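Local coordinates for alpha-1,2-mannosyltransferase (Ktr4), putative (Neosartorya fumigata, PDB 7BOP), which belongs to a family of fungal mannosyltransferases in the GT-A clan and holds guanosine-5'-diphosphate and a manganese ion in its pocket, at residues S73-R76 against N77-E81; T111-F114 against K115-Q119; E81-I84 against S85-D89; Q130-K133 against E134-D137. One frame throughout, in Å; residues are numbered along the deposited sequence.

All four contacts are local, each between adjoining segments, so none encloses a long loop and none nests within or crosses another. From the N terminus, interaction 1 turns strand 69-74 into helix 80-98, and interaction 3 follows along that helix, with Glu81 common to both. Interaction 2 comes next, in helix 112-119, which packs against the same helix and touches both earlier contacts. Interaction 4 rounds the turn after strand 126-130. It lies well apart from interactions 2 and 3, but meets interaction 1 through Leu74 and at the bound GDP. Together they follow two successive beta-alpha-beta units and end at a turn beside the nucleotide.

Interaction 1: residues S73-R76 against N77-E81; sequences SLVR and NEELE. With GDP (guanosine-5'-diphosphate), chain H.
Arg76 and Glu79 show how a short turn after a strand can be locked by its own charged pair and made into a ligand site. The tight part surrounds the Glu79 carboxylate. Glu79 OE1 accepts the Arg76 backbone N at 3.0 Å, on the anti side, and the ribose O2' of GDP at 2.6 Å; Arg76 NE adds a weak bond. Glu79 OE2 takes Arg76 NH2 at 2.9 Å in a salt bridge, met from above the carboxylate plane; the guanidinium and carboxylate planes are 82° apart. A bend in the arginine chain (chi3 -83°) lays the guanidinium over the guanine, with Arg76 NH1 3.4 Å from GDP N7, while NH2 also makes a weak bond to GDP O1A. Leu74 CG approaches GDP N3 from the opposite side of the base at 3.5 Å, and Leu74 O accepts from GDP O3' at 2.6 Å. Behind the carboxylate, Val75 CG2 packs 3.6 Å from Glu79 OE1.

The outer side is looser: Glu78 is exposed and merely brings OE1 near Arg76 CB. The return bond from Glu79 N to Arg76 O closes the turn, placing Glu79 at the N-cap of helix 80-98. One carboxylate thus ties backbone, arginine and ribose together, so the turn's shape and its hold on the nucleotide are probably interdependent.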
loop_
_atom_site.group_PDB
_atom_site.type_symbol
_atom_site.label_atom_id
_atom_site.label_comp_id
_atom_site.label_asym_id
_atom_site.label_seq_id
_atom_site.Cartn_x
_atom_site.Cartn_y
_atom_site.Cartn_z
ATOM N N SER A 73 2.118 -11.300 -2.141
ATOM C CA SER A 73 2.729 -10.598 -3.261
ATOM C C SER A 73 2.086 -11.010 -4.574
ATOM O O SER A 73 2.045 -12.200 -4.893
ATOM C CB SER A 73 4.239 -10.841 -3.293
ATOM O OG SER A 73 4.876 -10.061 -4.294
ATOM N N LEU A 74 1.548 -10.026 -5.299
ATOM C CA LEU A 74 1.168 -10.195 -6.699
ATOM C C LEU A 74 2.422 -9.964 -7.513
ATOM O O LEU A 74 3.014 -8.889 -7.450
ATOM C CB LEU A 74 0.086 -9.195 -7.110
ATOM C CG LEU A 74 -0.458 -9.368 -8.539
ATOM C CD1 LEU A 74 -1.366 -10.588 -8.655
ATOM C CD2 LEU A 74 -1.196 -8.110 -8.980
ATOM N N VAL A 75 2.848 -10.978 -8.261
ATOM C CA VAL A 75 4.153 -10.939 -8.910
ATOM C C VAL A 75 4.183 -11.871 -10.128
ATOM O O VAL A 75 3.441 -12.868 -10.187
ATOM C CB VAL A 75 5.279 -11.253 -7.882
ATOM C CG1 VAL A 75 5.122 -12.639 -7.253
ATOM C CG2 VAL A 75 6.661 -11.098 -8.490
ATOM N N ARG A 76 5.016 -11.505 -11.097
ATOM C CA ARG A 76 5.216 -12.274 -12.327
ATOM C C ARG A 76 6.430 -13.202 -12.206
ATOM O O ARG A 76 7.356 -12.947 -11.435
ATOM C CB ARG A 76 5.406 -11.322 -13.526
ATOM C CG ARG A 76 4.149 -10.564 -13.925
ATOM C CD ARG A 76 4.414 -9.377 -14.849
ATOM N NE ARG A 76 4.817 -8.192 -14.082
ATOM C CZ ARG A 76 4.510 -6.919 -14.362
ATOM N NH1 ARG A 76 3.746 -6.588 -15.406
ATOM N NH2 ARG A 76 4.959 -5.949 -13.552
ATOM N N ASN A 77 6.425 -14.275 -12.997
ATOM C CA ASN A 77 7.582 -15.169 -13.101
ATOM C C ASN A 77 8.853 -14.430 -13.512
ATOM O O ASN A 77 9.926 -14.695 -12.990
ATOM C CB ASN A 77 7.290 -16.296 -14.098
ATOM C CG ASN A 77 6.273 -17.288 -13.566
ATOM O OD1 ASN A 77 6.495 -17.908 -12.525
ATOM N ND2 ASN A 77 5.156 -17.451 -14.276
ATOM N N GLU A 78 8.707 -13.456 -14.398
ATOM C CA GLU A 78 9.843 -12.701 -14.938
ATOM C C GLU A 78 10.490 -11.746 -13.911
ATOM O O GLU A 78 11.609 -11.269 -14.129
ATOM C CB GLU A 78 9.404 -11.915 -16.182
ATOM C CG GLU A 78 9.020 -12.790 -17.381
ATOM C CD GLU A 78 7.674 -13.527 -17.256
ATOM O OE1 GLU A 78 6.836 -13.192 -16.373
ATOM O OE2 GLU A 78 7.457 -14.471 -18.055
ATOM N N GLU A 79 9.790 -11.479 -12.800
ATOM C CA GLU A 79 10.308 -10.627 -11.717
ATOM C C GLU A 79 10.979 -11.422 -10.593
ATOM O O GLU A 79 11.297 -10.864 -9.542
ATOM C CB GLU A 79 9.169 -9.759 -11.150
ATOM C CG GLU A 79 8.556 -8.833 -12.191
ATOM C CD GLU A 79 7.296 -8.134 -11.714
ATOM O OE1 GLU A 79 6.379 -8.794 -11.176
ATOM O OE2 GLU A 79 7.205 -6.914 -11.922
ATOM N N LEU A 80 11.247 -12.708 -10.833
ATOM C CA LEU A 80 11.781 -13.597 -9.814
ATOM C C LEU A 80 13.042 -13.073 -9.139
ATOM O O LEU A 80 13.111 -13.041 -7.910
ATOM C CB LEU A 80 12.043 -14.992 -10.413
ATOM C CG LEU A 80 12.637 -16.059 -9.497
ATOM C CD1 LEU A 80 11.814 -16.235 -8.232
ATOM C CD2 LEU A 80 12.746 -17.372 -10.263
ATOM N N GLU A 81 14.038 -12.663 -9.917
ATOM C CA GLU A 81 15.296 -12.192 -9.314
ATOM C C GLU A 81 15.081 -10.981 -8.388
ATOM O O GLU A 81 15.650 -10.919 -7.298
ATOM C CB GLU A 81 16.353 -11.871 -10.382
ATOM C CG GLU A 81 16.871 -13.080 -11.158
ATOM C CD GLU A 81 17.566 -14.129 -10.298
ATOM O OE1 GLU A 81 17.657 -15.289 -10.758
ATOM O OE2 GLU A 81 18.019 -13.818 -9.166
HETATM P PB GDP H . 4.523 0.114 -9.945
HETATM O O1B GDP H . 5.554 0.584 -10.930
HETATM O O2B GDP H . 5.103 -0.364 -8.602
HETATM O O3B GDP H . 3.306 1.005 -9.790
HETATM O O3A GDP H . 3.947 -1.198 -10.713
HETATM P PA GDP H . 4.592 -2.687 -10.668
HETATM O O1A GDP H . 4.969 -3.120 -12.065
HETATM O O2A GDP H . 5.610 -2.743 -9.508
HETATM O "O5'" GDP H . 3.235 -3.470 -10.302
HETATM C "C5'" GDP H . 2.688 -3.426 -8.983
HETATM C "C4'" GDP H . 2.649 -4.830 -8.385
HETATM O "O4'" GDP H . 1.782 -5.651 -9.173
HETATM C "C3'" GDP H . 3.987 -5.556 -8.392
HETATM O "O3'" GDP H . 4.003 -6.439 -7.259
HETATM C "C2'" GDP H . 4.003 -6.317 -9.708
HETATM O "O2'" GDP H . 4.807 -7.494 -9.640
HETATM C "C1'" GDP H . 2.523 -6.642 -9.889
HETATM N N9 GDP H . 1.976 -6.682 -11.267
HETATM C C8 GDP H . 1.744 -5.654 -12.130
HETATM N N7 GDP H . 1.176 -6.116 -13.270
HETATM C C5 GDP H . 1.028 -7.449 -13.142
HETATM C C6 GDP H . 0.500 -8.560 -13.963
HETATM O O6 GDP H . 0.051 -8.313 -15.094
HETATM N N1 GDP H . 0.519 -9.812 -13.460
HETATM C C2 GDP H . 1.000 -10.080 -12.218
HETATM N N2 GDP H . 1.010 -11.352 -11.744
HETATM N N3 GDP H . 1.509 -9.109 -11.420
HETATM C C4 GDP H . 1.540 -7.813 -11.819
#

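Interaction 2: residues T111-F114 against K115-Q119; sequences TEEF and KKRTQ
From Thr111 O to Lys115 N (3.2 Å) and on to Thr118 N, regular i to i+4 bonds wind residues 112-119 into a short helix of about two turns. Thr111 is its N-cap, its OG1 accepting Phe114 N at 3.0 Å. Phe114 and Thr118, one turn apart, illustrate a threonine paired with an aromatic ring: Thr118 CG2 sits over one face of the phenyl, 4.0 Å from the centroid and 18° off the normal, a CH-pi contact. Thr118 OG1 meanwhile donates to Phe114 O at 2.7 Å. That carbonyl also accepts Thr118 N, from the opposite face of its plane, and is doubly gripped.

On another side, Glu112 bends back at chi2 (-58°) so that OE2 meets the extended Lys115 at NZ, 3.5 Å away, in a long salt bridge with a weak hydrogen bond. Arg117 turns instead to Glu81 of helix 80-98, its NH1 lying beyond salt-bridge distance from Glu113 OE1.

Phe114 faces inward within the beta-alpha-beta unit 102-106, 112-119, 126-130, packing on Leu80 and Leu83 of helix 80-98. Its ring stacks with Phe110 and lies edge-to-face with Phe104 of strand 102-106, while Thr118 OG1 also bonds Tyr128 OH on strand 126-130.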
loop_
_atom_site.group_PDB
_atom_site.type_symbol
_atom_site.label_atom_id
_atom_site.label_comp_id
_atom_site.label_asym_id
_atom_site.label_seq_id
_atom_site.Cartn_x
_atom_site.Cartn_y
_atom_site.Cartn_z
ATOM N N THR A 111 6.112 -20.834 -12.428
ATOM C CA THR A 111 7.027 -21.875 -12.897
ATOM C C THR A 111 7.561 -22.681 -11.725
ATOM O O THR A 111 7.486 -22.248 -10.570
ATOM C CB THR A 111 8.232 -21.300 -13.674
ATOM O OG1 THR A 111 9.029 -20.471 -12.818
ATOM C CG2 THR A 111 7.768 -20.504 -14.891
ATOM N N GLU A 112 8.109 -23.856 -12.024
ATOM C CA GLU A 112 8.791 -24.655 -11.008
ATOM C C GLU A 112 10.054 -23.964 -10.494
ATOM O O GLU A 112 10.368 -24.074 -9.313
ATOM C CB GLU A 112 9.112 -26.067 -11.532
ATOM C CG GLU A 112 7.873 -26.908 -11.816
ATOM C CD GLU A 112 6.985 -27.090 -10.590
ATOM O OE1 GLU A 112 7.522 -27.407 -9.508
ATOM O OE2 GLU A 112 5.754 -26.902 -10.703
ATOM N N GLU A 113 10.763 -23.249 -11.367
ATOM C CA GLU A 113 11.922 -22.446 -10.957
ATOM C C GLU A 113 11.521 -21.365 -9.919
ATOM O O GLU A 113 12.219 -21.165 -8.927
ATOM C CB GLU A 113 12.579 -21.789 -12.178
ATOM C CG GLU A 113 13.935 -21.123 -11.918
ATOM C CD GLU A 113 14.355 -20.133 -13.011
ATOM O OE1 GLU A 113 15.374 -19.436 -12.822
ATOM O OE2 GLU A 113 13.679 -20.031 -14.063
ATOM N N PHE A 114 10.402 -20.684 -10.164
ATOM C CA PHE A 114 9.872 -19.675 -9.232
ATOM C C PHE A 114 9.614 -20.291 -7.853
ATOM O O PHE A 114 10.032 -19.744 -6.832
ATOM C CB PHE A 114 8.579 -19.050 -9.784
ATOM C CG PHE A 114 8.020 -17.940 -8.922
ATOM C CD1 PHE A 114 7.226 -18.226 -7.809
ATOM C CD2 PHE A 114 8.278 -16.605 -9.231
ATOM C CE1 PHE A 114 6.710 -17.205 -7.017
ATOM C CE2 PHE A 114 7.769 -15.584 -8.440
ATOM C CZ PHE A 114 6.986 -15.883 -7.338
ATOM N N LYS A 115 8.937 -21.437 -7.833
ATOM C CA LYS A 115 8.608 -22.105 -6.574
ATOM C C LYS A 115 9.853 -22.533 -5.800
ATOM O O LYS A 115 9.915 -22.347 -4.585
ATOM C CB LYS A 115 7.704 -23.314 -6.808
ATOM C CG LYS A 115 6.334 -22.956 -7.340
ATOM C CD LYS A 115 5.577 -24.187 -7.792
ATOM C CE LYS A 115 4.285 -23.790 -8.471
ATOM N NZ LYS A 115 3.504 -24.989 -8.860
ATOM N N LYS A 116 10.835 -23.095 -6.499
ATOM C CA LYS A 116 12.059 -23.582 -5.853
ATOM C C LYS A 116 12.896 -22.431 -5.285
ATOM O O LYS A 116 13.349 -22.490 -4.144
ATOM C CB LYS A 116 12.899 -24.413 -6.841
ATOM C CG LYS A 116 14.310 -24.763 -6.370
ATOM C CD LYS A 116 15.063 -25.607 -7.397
ATOM C CE LYS A 116 14.671 -27.079 -7.338
ATOM N NZ LYS A 116 15.104 -27.744 -6.073
ATOM N N ARG A 117 13.104 -21.401 -6.097
ATOM C CA ARG A 117 13.927 -20.264 -5.707
ATOM C C ARG A 117 13.316 -19.477 -4.533
ATOM O O ARG A 117 14.035 -19.074 -3.632
ATOM C CB ARG A 117 14.155 -19.339 -6.901
ATOM C CG ARG A 117 15.002 -19.943 -8.017
ATOM C CD ARG A 117 16.460 -20.051 -7.643
ATOM N NE ARG A 117 16.989 -18.816 -7.064
ATOM C CZ ARG A 117 17.270 -17.702 -7.740
ATOM N NH1 ARG A 117 17.069 -17.610 -9.058
ATOM N NH2 ARG A 117 17.749 -16.655 -7.078
ATOM N N THR A 118 11.998 -19.279 -4.546
ATOM C CA THR A 118 11.315 -18.556 -3.461
ATOM C C THR A 118 11.322 -19.320 -2.129
ATOM O O THR A 118 11.681 -18.757 -1.091
ATOM C CB THR A 118 9.870 -18.157 -3.846
ATOM O OG1 THR A 118 9.129 -19.298 -4.308
ATOM C CG2 THR A 118 9.886 -17.089 -4.928
ATOM N N GLN A 119 10.966 -20.603 -2.156
ATOM C CA GLN A 119 10.970 -21.431 -0.937
ATOM C C GLN A 119 12.374 -21.567 -0.333
ATOM O O GLN A 119 12.513 -21.673 0.881
ATOM C CB GLN A 119 10.330 -22.811 -1.208
ATOM C CG GLN A 119 10.169 -23.716 0.009
ATOM C CD GLN A 119 9.240 -23.155 1.079
ATOM O OE1 GLN A 119 8.025 -23.305 0.998
ATOM N NE2 GLN A 119 9.816 -22.534 2.107
#

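Interaction 3: residues E81-I84 against S85-D89; sequences EDLI and STMKD
Leu83 and Met87, one helical turn apart, head for the same flank of helix 80-98, but their approach is modest. Leu83 CG is anti to the backbone N (chi1 179°), whereas Met87 CG stands beside its own N, and the two CG atoms come no closer than 4.3 Å. Met87 then runs on and bends at chi3 (72°), taking its end away from Leu83. Ile84 lies next to them, its CD1 also 4.3 Å from Met87 SD, so the sulfur side of the methionine is shared between two hydrophobic neighbours.

Ile84 meets Lys88 at an oblique crossing. The branch that touches is Ile84 CG2, 3.9 Å from Lys88 CE, so it is the aliphatic part of the lysine that packs here; NZ goes on to a salt bridge with Glu121.

This is the connecting helix of a beta-alpha-beta unit, strand 69-74, helix 80-98 and strand 102-106, in the GT-A fold. The Leu83 and Met87 flank lies on Phe104 of strand 102-106 and on Thr118 of helix 112-119, while Ser85 and Lys88 remain exposed.

Backbone bonds run without a break along this part of the helix, Met87 N reaching Leu83 O at 2.8 Å. Ser85 OG adds a weak bond to Glu81 O at 3.4 Å, turning back along the helix. Thr86 OG1 comes 3.2 Å from Asp82 O and accepts from Val197 N, linking the helix to the chain just before strand 198-199.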
loop_
_atom_site.group_PDB
_atom_site.type_symbol
_atom_site.label_atom_id
_atom_site.label_comp_id
_atom_site.label_asym_id
_atom_site.label_seq_id
_atom_site.Cartn_x
_atom_site.Cartn_y
_atom_site.Cartn_z
ATOM N N GLU A 81 14.038 -12.663 -9.917
ATOM C CA GLU A 81 15.296 -12.192 -9.314
ATOM C C GLU A 81 15.081 -10.981 -8.388
ATOM O O GLU A 81 15.650 -10.919 -7.298
ATOM C CB GLU A 81 16.353 -11.871 -10.382
ATOM C CG GLU A 81 16.871 -13.080 -11.158
ATOM C CD GLU A 81 17.566 -14.129 -10.298
ATOM O OE1 GLU A 81 17.657 -15.289 -10.758
ATOM O OE2 GLU A 81 18.019 -13.818 -9.166
ATOM N N ASP A 82 14.254 -10.038 -8.821
ATOM C CA ASP A 82 13.927 -8.871 -7.990
ATOM C C ASP A 82 13.102 -9.262 -6.760
ATOM O O ASP A 82 13.293 -8.687 -5.686
ATOM C CB ASP A 82 13.194 -7.810 -8.811
ATOM C CG ASP A 82 14.105 -7.104 -9.816
ATOM O OD1 ASP A 82 15.332 -7.084 -9.631
ATOM O OD2 ASP A 82 13.581 -6.540 -10.788
ATOM N N LEU A 83 12.196 -10.229 -6.913
ATOM C CA LEU A 83 11.457 -10.769 -5.767
ATOM C C LEU A 83 12.411 -11.383 -4.738
ATOM O O LEU A 83 12.310 -11.104 -3.539
ATOM C CB LEU A 83 10.407 -11.801 -6.215
ATOM C CG LEU A 83 9.584 -12.457 -5.093
ATOM C CD1 LEU A 83 8.725 -11.435 -4.360
ATOM C CD2 LEU A 83 8.715 -13.565 -5.646
ATOM N N ILE A 84 13.359 -12.193 -5.204
ATOM C CA ILE A 84 14.350 -12.820 -4.313
ATOM C C ILE A 84 15.150 -11.771 -3.503
ATOM O O ILE A 84 15.342 -11.950 -2.303
ATOM C CB ILE A 84 15.319 -13.765 -5.087
ATOM C CG1 ILE A 84 14.579 -14.964 -5.719
ATOM C CG2 ILE A 84 16.464 -14.247 -4.200
ATOM C CD1 ILE A 84 13.810 -15.859 -4.779
ATOM N N SER A 85 15.609 -10.691 -4.141
ATOM C CA SER A 85 16.282 -9.601 -3.418
ATOM C C SER A 85 15.410 -9.057 -2.280
ATOM O O SER A 85 15.873 -8.856 -1.164
ATOM C CB SER A 85 16.622 -8.448 -4.363
ATOM O OG SER A 85 17.568 -8.868 -5.320
ATOM N N THR A 86 14.142 -8.840 -2.582
ATOM C CA THR A 86 13.192 -8.351 -1.596
ATOM C C THR A 86 12.974 -9.331 -0.442
ATOM O O THR A 86 12.984 -8.934 0.718
ATOM C CB THR A 86 11.858 -8.020 -2.268
ATOM O OG1 THR A 86 12.080 -6.964 -3.216
ATOM C CG2 THR A 86 10.811 -7.613 -1.229
ATOM N N MET A 87 12.776 -10.600 -0.775
ATOM C CA MET A 87 12.609 -11.652 0.231
ATOM C C MET A 87 13.802 -11.707 1.182
ATOM O O MET A 87 13.619 -11.809 2.390
ATOM C CB MET A 87 12.426 -13.008 -0.443
ATOM C CG MET A 87 11.096 -13.198 -1.137
ATOM S SD MET A 87 10.873 -14.898 -1.726
ATOM C CE MET A 87 10.625 -15.762 -0.180
ATOM N N LYS A 88 15.021 -11.616 0.637
ATOM C CA LYS A 88 16.235 -11.619 1.462
ATOM C C LYS A 88 16.211 -10.503 2.503
ATOM O O LYS A 88 16.558 -10.724 3.658
ATOM C CB LYS A 88 17.504 -11.497 0.611
ATOM C CG LYS A 88 17.885 -12.779 -0.115
ATOM C CD LYS A 88 19.108 -12.559 -1.001
ATOM C CE LYS A 88 19.482 -13.817 -1.776
ATOM N NZ LYS A 88 19.915 -14.915 -0.867
ATOM N N ASP A 89 15.790 -9.311 2.087
ATOM C CA ASP A 89 15.714 -8.168 3.002
ATOM C C ASP A 89 14.645 -8.374 4.062
ATOM O O ASP A 89 14.887 -8.128 5.246
ATOM C CB ASP A 89 15.407 -6.865 2.244
ATOM C CG ASP A 89 16.637 -6.229 1.590
ATOM O OD1 ASP A 89 17.758 -6.779 1.641
ATOM O OD2 ASP A 89 16.466 -5.121 1.044
#

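Interaction 4: residues Q130-K133 against E134-D137; sequences QVPK and EHWD. With GDP (guanosine-5'-diphosphate), chain H.
Two flat side chains, the indole of Trp136 and the imidazole of His135, turn their near ends back on Val131 and Pro132. Val131 CG1 stands obliquely to the indole and packs on Trp136 CB at 4.0 Å, the two side chains crossing at about a right angle. The outer edge of the indole points the other way, to the nucleotide: GDP O6 lies near the ring plane, 3.5 Å from Trp136 CZ2. With CG anti to the backbone N (chi1 -169°), the indole is carried out from the turn to that position. Pro132 likewise meets the imidazole obliquely, its CG 3.5 Å from His135 ND1, and Val131 CG1 fills in beside His135 CB at 3.8 Å.

The residues form a loop after strand 126-130 that runs into a short, weakly bonded helical turn at 133-136. It lies at the end of a parallel strand series in the nucleotide-binding part of the GT-A fold, where a loop beyond a strand supplies a wall of the ligand pocket. Helix 165-177 backs it through Trp173, which touches both Val131 and Trp136.

Two carbonyls hold the turn. Pro132 O accepts His135 N at 2.8 Å. Lys133 O takes both Trp136 N and Asp137 N, the latter bond being 2.8 Å long.

On the solvent side, Glu134 curls back toward Pro132, bringing OE1 3.5 Å from Pro132 CB. Lys133 and Asp137 run alongside each other in the same direction, but Lys133 NZ and Asp137 OD1 remain 6.8 Å apart.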
loop_
_atom_site.group_PDB
_atom_site.type_symbol
_atom_site.label_atom_id
_atom_site.label_comp_id
_atom_site.label_asym_id
_atom_site.label_seq_id
_atom_site.Cartn_x
_atom_site.Cartn_y
_atom_site.Cartn_z
ATOM N N GLN A 130 -3.114 -18.806 -8.136
ATOM C CA GLN A 130 -3.470 -18.151 -9.375
ATOM C C GLN A 130 -4.689 -17.293 -9.131
ATOM O O GLN A 130 -5.602 -17.698 -8.409
ATOM C CB GLN A 130 -3.748 -19.165 -10.481
ATOM C CG GLN A 130 -3.718 -18.539 -11.864
ATOM C CD GLN A 130 -3.858 -19.556 -12.981
ATOM O OE1 GLN A 130 -4.191 -20.708 -12.737
ATOM N NE2 GLN A 130 -3.610 -19.124 -14.217
ATOM N N VAL A 131 -4.705 -16.110 -9.735
ATOM C CA VAL A 131 -5.869 -15.234 -9.652
ATOM C C VAL A 131 -6.949 -15.794 -10.583
ATOM O O VAL A 131 -6.667 -16.023 -11.741
ATOM C CB VAL A 131 -5.523 -13.791 -10.085
ATOM C CG1 VAL A 131 -6.776 -12.920 -10.085
ATOM C CG2 VAL A 131 -4.454 -13.206 -9.159
ATOM N N PRO A 132 -8.184 -16.005 -10.085
ATOM C CA PRO A 132 -9.229 -16.508 -11.004
ATOM C C PRO A 132 -9.556 -15.510 -12.123
ATOM O O PRO A 132 -9.482 -14.297 -11.903
ATOM C CB PRO A 132 -10.457 -16.722 -10.100
ATOM C CG PRO A 132 -10.021 -16.475 -8.700
ATOM C CD PRO A 132 -8.675 -15.815 -8.709
ATOM N N LYS A 133 -9.926 -16.025 -13.296
ATOM C CA LYS A 133 -10.281 -15.203 -14.463
ATOM C C LYS A 133 -11.300 -14.125 -14.115
ATOM O O LYS A 133 -11.161 -12.976 -14.534
ATOM C CB LYS A 133 -10.839 -16.062 -15.620
ATOM C CG LYS A 133 -9.788 -16.799 -16.449
ATOM C CD LYS A 133 -9.549 -18.239 -15.981
ATOM C CE LYS A 133 -8.356 -18.888 -16.676
ATOM N NZ LYS A 133 -7.047 -18.446 -16.106
ATOM N N GLU A 134 -12.311 -14.493 -13.338
ATOM C CA GLU A 134 -13.348 -13.541 -12.912
ATOM C C GLU A 134 -12.850 -12.394 -12.005
ATOM O O GLU A 134 -13.534 -11.381 -11.867
ATOM C CB GLU A 134 -14.543 -14.271 -12.259
ATOM C CG GLU A 134 -14.271 -14.939 -10.908
ATOM C CD GLU A 134 -13.989 -16.441 -10.981
ATOM O OE1 GLU A 134 -13.425 -16.921 -12.003
ATOM O OE2 GLU A 134 -14.319 -17.138 -9.987
ATOM N N HIS A 135 -11.683 -12.565 -11.376
ATOM C CA HIS A 135 -11.040 -11.511 -10.580
ATOM C C HIS A 135 -9.981 -10.712 -11.339
ATOM O O HIS A 135 -9.415 -9.775 -10.777
ATOM C CB HIS A 135 -10.376 -12.114 -9.338
ATOM C CG HIS A 135 -11.339 -12.660 -8.336
ATOM N ND1 HIS A 135 -10.931 -13.388 -7.241
ATOM C CD2 HIS A 135 -12.689 -12.588 -8.261
ATOM C CE1 HIS A 135 -11.987 -13.732 -6.527
ATOM N NE2 HIS A 135 -13.067 -13.265 -7.128
ATOM N N TRP A 136 -9.699 -11.090 -12.585
ATOM C CA TRP A 136 -8.630 -10.490 -13.390
ATOM C C TRP A 136 -9.127 -9.883 -14.692
ATOM O O TRP A 136 -8.730 -8.770 -15.035
ATOM C CB TRP A 136 -7.557 -11.531 -13.721
ATOM C CG TRP A 136 -6.305 -10.942 -14.305
ATOM C CD1 TRP A 136 -5.860 -11.055 -15.587
ATOM C CD2 TRP A 136 -5.337 -10.144 -13.611
ATOM N NE1 TRP A 136 -4.669 -10.376 -15.738
ATOM C CE2 TRP A 136 -4.327 -9.810 -14.538
ATOM C CE3 TRP A 136 -5.226 -9.682 -12.292
ATOM C CZ2 TRP A 136 -3.217 -9.028 -14.192
ATOM C CZ3 TRP A 136 -4.117 -8.907 -11.943
ATOM C CH2 TRP A 136 -3.130 -8.585 -12.898
ATOM N N ASP A 137 -9.948 -10.628 -15.440
ATOM C CA ASP A 137 -10.514 -10.124 -16.701
ATOM C C ASP A 137 -11.350 -8.875 -16.450
ATOM O O ASP A 137 -12.022 -8.789 -15.424
ATOM C CB ASP A 137 -11.409 -11.172 -17.384
ATOM C CG ASP A 137 -10.634 -12.376 -17.913
ATOM O OD1 ASP A 137 -9.387 -12.367 -17.931
ATOM O OD2 ASP A 137 -11.298 -13.351 -18.309
HETATM P PB GDP H . 4.523 0.114 -9.945
HETATM O O1B GDP H . 5.554 0.584 -10.930
HETATM O O2B GDP H . 5.103 -0.364 -8.602
HETATM O O3B GDP H . 3.306 1.005 -9.790
HETATM O O3A GDP H . 3.947 -1.198 -10.713
HETATM P PA GDP H . 4.592 -2.687 -10.668
HETATM O O1A GDP H . 4.969 -3.120 -12.065
HETATM O O2A GDP H . 5.610 -2.743 -9.508
HETATM O "O5'" GDP H . 3.235 -3.470 -10.302
HETATM C "C5'" GDP H . 2.688 -3.426 -8.983
HETATM C "C4'" GDP H . 2.649 -4.830 -8.385
HETATM O "O4'" GDP H . 1.782 -5.651 -9.173
HETATM C "C3'" GDP H . 3.987 -5.556 -8.392
HETATM O "O3'" GDP H . 4.003 -6.439 -7.259
HETATM C "C2'" GDP H . 4.003 -6.317 -9.708
HETATM O "O2'" GDP H . 4.807 -7.494 -9.640
HETATM C "C1'" GDP H . 2.523 -6.642 -9.889
HETATM N N9 GDP H . 1.976 -6.682 -11.267
HETATM C C8 GDP H . 1.744 -5.654 -12.130
HETATM N N7 GDP H . 1.176 -6.116 -13.270
HETATM C C5 GDP H . 1.028 -7.449 -13.142
HETATM C C6 GDP H . 0.500 -8.560 -13.963
HETATM O O6 GDP H . 0.051 -8.313 -15.094
HETATM N N1 GDP H . 0.519 -9.812 -13.460
HETATM C C2 GDP H . 1.000 -10.080 -12.218
HETATM N N2 GDP H . 1.010 -11.352 -11.744
HETATM N N3 GDP H . 1.509 -9.109 -11.420
HETATM C C4 GDP H . 1.540 -7.813 -11.819
#